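Local coordinates for Mgp-operon protein 3 (Mycoplasma pneumoniae, PDB 6RJ1), which is a membrane-anchored surface protein of a human pathogen that probably acts with the adhesin P1 in sugar-dependent attachment to host cells, at residues H37-L42 with V57-V62. Residues are numbered along the deposited sequence; the frame is centred on the assembly and turned at random.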
ATOM      1  N   HIS A  37     -17.005 -22.729  -8.811  1.00 69.43           N
ATOM      2  CA  HIS A  37     -17.640 -23.009  -7.533  1.00 68.45           C
ATOM      3  C   HIS A  37     -18.338 -21.743  -6.964  1.00 72.44           C
ATOM      4  O   HIS A  37     -17.791 -20.638  -7.103  1.00 70.66           O
ATOM      5  CB  HIS A  37     -16.573 -23.533  -6.546  1.00 68.95           C
ATOM      6  CG  HIS A  37     -17.147 -24.039  -5.259  1.00 72.03           C
ATOM      7  ND1 HIS A  37     -17.379 -23.190  -4.188  1.00 73.45           N
ATOM      8  CD2 HIS A  37     -17.591 -25.275  -4.938  1.00 73.29           C
ATOM      9  CE1 HIS A  37     -17.921 -23.942  -3.244  1.00 72.59           C
ATOM     10  NE2 HIS A  37     -18.062 -25.204  -3.646  1.00 72.99           N
ATOM     11  N   PRO A  38     -19.521 -21.897  -6.297  1.00 69.26           N
ATOM     12  CA  PRO A  38     -20.223 -20.728  -5.726  1.00 68.92           C
ATOM     13  C   PRO A  38     -19.427 -19.817  -4.793  1.00 73.18           C
ATOM     14  O   PRO A  38     -19.811 -18.659  -4.642  1.00 74.32           O
ATOM     15  CB  PRO A  38     -21.402 -21.356  -4.981  1.00 70.54           C
ATOM     16  CG  PRO A  38     -21.631 -22.642  -5.651  1.00 74.44           C
ATOM     17  CD  PRO A  38     -20.294 -23.138  -6.074  1.00 70.06           C
ATOM     18  N   SER A  39     -18.335 -20.312  -4.175  1.00 69.02           N
ATOM     19  CA  SER A  39     -17.484 -19.512  -3.272  1.00 68.69           C
ATOM     20  C   SER A  39     -16.692 -18.413  -3.993  1.00 72.91           C
ATOM     21  O   SER A  39     -16.167 -17.504  -3.334  1.00 72.95           O
ATOM     22  CB  SER A  39     -16.529 -20.400  -2.484  1.00 71.40           C
ATOM     23  OG  SER A  39     -15.626 -21.072  -3.346  1.00 79.53           O
ATOM     24  N   TYR A  40     -16.584 -18.509  -5.335  1.00 68.76           N
ATOM     25  CA  TYR A  40     -15.887 -17.509  -6.127  1.00 68.36           C
ATOM     26  C   TYR A  40     -16.635 -16.197  -6.136  1.00 71.78           C
ATOM     27  O   TYR A  40     -17.866 -16.170  -6.146  1.00 71.61           O
ATOM     28  CB  TYR A  40     -15.571 -17.998  -7.537  1.00 69.77           C
ATOM     29  CG  TYR A  40     -14.354 -18.893  -7.595  1.00 71.47           C
ATOM     30  CD1 TYR A  40     -13.070 -18.355  -7.637  1.00 73.24           C
ATOM     31  CD2 TYR A  40     -14.485 -20.278  -7.621  1.00 72.17           C
ATOM     32  CE1 TYR A  40     -11.945 -19.175  -7.689  1.00 73.05           C
ATOM     33  CE2 TYR A  40     -13.369 -21.108  -7.683  1.00 72.93           C
ATOM     34  CZ  TYR A  40     -12.100 -20.551  -7.717  1.00 80.21           C
ATOM     35  OH  TYR A  40     -11.003 -21.369  -7.805  1.00 80.74           O
ATOM     36  N   GLU A  41     -15.875 -15.111  -6.074  1.00 67.95           N
ATOM     37  CA  GLU A  41     -16.357 -13.747  -5.982  1.00 67.14           C
ATOM     38  C   GLU A  41     -15.602 -12.882  -7.003  1.00 68.74           C
ATOM     39  O   GLU A  41     -14.372 -12.956  -7.084  1.00 67.37           O
ATOM     40  CB  GLU A  41     -16.138 -13.264  -4.531  1.00 68.66           C
ATOM     41  CG  GLU A  41     -16.453 -11.805  -4.239  1.00 86.45           C
ATOM     42  CD  GLU A  41     -15.518 -11.134  -3.238  1.00115.58           C
ATOM     43  OE1 GLU A  41     -16.029 -10.639  -2.207  1.00111.50           O
ATOM     44  OE2 GLU A  41     -14.286 -11.096  -3.476  1.00106.77           O
ATOM     45  N   LEU A  42     -16.352 -12.087  -7.803  1.00 63.75           N
ATOM     46  CA  LEU A  42     -15.778 -11.184  -8.797  1.00 62.38           C
ATOM     47  C   LEU A  42     -15.174  -9.978  -8.068  1.00 66.54           C
ATOM     48  O   LEU A  42     -15.882  -9.294  -7.327  1.00 65.85           O
ATOM     49  CB  LEU A  42     -16.832 -10.786  -9.843  1.00 61.74           C
ATOM     50  CG  LEU A  42     -16.481  -9.633 -10.787  1.00 66.22           C
ATOM     51  CD1 LEU A  42     -15.347  -9.992 -11.721  1.00 66.25           C
ATOM     52  CD2 LEU A  42     -17.696  -9.190 -11.573  1.00 68.63           C
ATOM     53  N   VAL A  57     -11.452 -13.335 -10.376  1.00 65.08           N
ATOM     54  CA  VAL A  57     -12.255 -14.003  -9.349  1.00 64.39           C
ATOM     55  C   VAL A  57     -11.386 -14.725  -8.312  1.00 67.75           C
ATOM     56  O   VAL A  57     -10.355 -15.306  -8.664  1.00 67.29           O
ATOM     57  CB  VAL A  57     -13.336 -14.961  -9.951  1.00 67.38           C
ATOM     58  CG1 VAL A  57     -14.445 -14.194 -10.671  1.00 66.69           C
ATOM     59  CG2 VAL A  57     -12.714 -16.020 -10.859  1.00 66.84           C
ATOM     60  N   ARG A  58     -11.838 -14.729  -7.054  1.00 63.55           N
ATOM     61  CA  ARG A  58     -11.160 -15.403  -5.951  1.00 63.41           C
ATOM     62  C   ARG A  58     -12.165 -16.112  -5.050  1.00 68.21           C
ATOM     63  O   ARG A  58     -13.330 -15.745  -5.042  1.00 67.78           O
ATOM     64  CB  ARG A  58     -10.272 -14.414  -5.159  1.00 62.75           C
ATOM     65  CG  ARG A  58     -11.024 -13.393  -4.334  1.00 63.20           C
ATOM     66  CD  ARG A  58     -10.102 -12.339  -3.768  1.00 62.50           C
ATOM     67  NE  ARG A  58     -10.867 -11.268  -3.123  1.00 60.00           N
ATOM     68  CZ  ARG A  58     -10.332 -10.185  -2.581  1.00 71.80           C
ATOM     69  NH1 ARG A  58      -9.016 -10.007  -2.594  1.00 62.12           N
ATOM     70  NH2 ARG A  58     -11.106  -9.269  -2.017  1.00 62.36           N
ATOM     71  N   SER A  59     -11.720 -17.117  -4.293  1.00 66.78           N
ATOM     72  CA  SER A  59     -12.590 -17.866  -3.388  1.00 67.38           C
ATOM     73  C   SER A  59     -12.077 -17.793  -1.965  1.00 73.47           C
ATOM     74  O   SER A  59     -10.867 -17.890  -1.746  1.00 73.01           O
ATOM     75  CB  SER A  59     -12.708 -19.320  -3.838  1.00 71.14           C
ATOM     76  OG  SER A  59     -13.144 -20.178  -2.797  1.00 81.59           O
ATOM     77  N   ALA A  60     -13.004 -17.653  -0.991  1.00 71.45           N
ATOM     78  CA  ALA A  60     -12.697 -17.606   0.445  1.00 70.75           C
ATOM     79  C   ALA A  60     -12.306 -19.008   0.965  1.00 74.14           C
ATOM     80  O   ALA A  60     -11.981 -19.178   2.145  1.00 74.34           O
ATOM     81  CB  ALA A  60     -13.893 -17.071   1.212  1.00 71.35           C
ATOM     82  N   LEU A  61     -12.345 -20.008   0.080  1.00 69.46           N
ATOM     83  CA  LEU A  61     -11.987 -21.372   0.421  1.00 69.03           C
ATOM     84  C   LEU A  61     -10.545 -21.694   0.063  1.00 73.27           C
ATOM     85  O   LEU A  61     -10.102 -22.812   0.326  1.00 74.25           O
ATOM     86  CB  LEU A  61     -12.953 -22.381  -0.221  1.00 69.01           C
ATOM     87  CG  LEU A  61     -14.348 -22.471   0.390  1.00 73.42           C
ATOM     88  CD1 LEU A  61     -15.264 -23.259  -0.507  1.00 73.53           C
ATOM     89  CD2 LEU A  61     -14.322 -23.086   1.779  1.00 75.97           C
ATOM     90  N   VAL A  62      -9.806 -20.728  -0.526  1.00 68.66           N
ATOM     91  CA  VAL A  62      -8.402 -20.916  -0.890  1.00 67.84           C
ATOM     92  C   VAL A  62      -7.557 -21.103   0.385  1.00 71.67           C
ATOM     93  O   VAL A  62      -7.764 -20.382   1.359  1.00 72.00           O
ATOM     94  CB  VAL A  62      -7.868 -19.800  -1.839  1.00 71.36           C
ATOM     95  CG1 VAL A  62      -7.661 -18.463  -1.120  1.00 70.93           C
ATOM     96  CG2 VAL A  62      -6.594 -20.241  -2.549  1.00 71.07           C
TER
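With S59 OG turned anti to its own backbone nitrogen (chi1 160°) and S39 OG set between nitrogen and carbonyl carbon (chi1 63°), the two serine hydroxyls meet at 2.7 Å from OG to OG. Each has a further partner: S39 OG hydrogen-bonds to H37 ND1 at 2.9 Å, while S59 OG accepts from L61 N at 3.0 Å, making an ST turn. L61 CD1 packs against S39, 3.6 Å from its OG. The Y40 ring presents one face to S59, whose CB sits almost over its centre, 3.9 Å from the centroid and 9° off the normal, a CH-pi contact; the Y40 hydroxyl is hydrogen-bonded to A112 O. V57 CG2 packs against CD1 of the Y40 ring. The E41 and R58 side chains run alongside each other to a long, weak salt bridge, E41 OE2 to R58 NE at 3.4 Å, at the guanidinium edge; R58 NH1 has a stronger partner in H452 O. E41 N to R58 O (2.8 Å) and R58 N to E41 O (3.1 Å) form a hydrogen-bonded antiparallel pair. Together these contacts join the open end of the beta hairpin of strands 40-48 and 52-59, where strand 40-48 borders a mixed sheet within the chain.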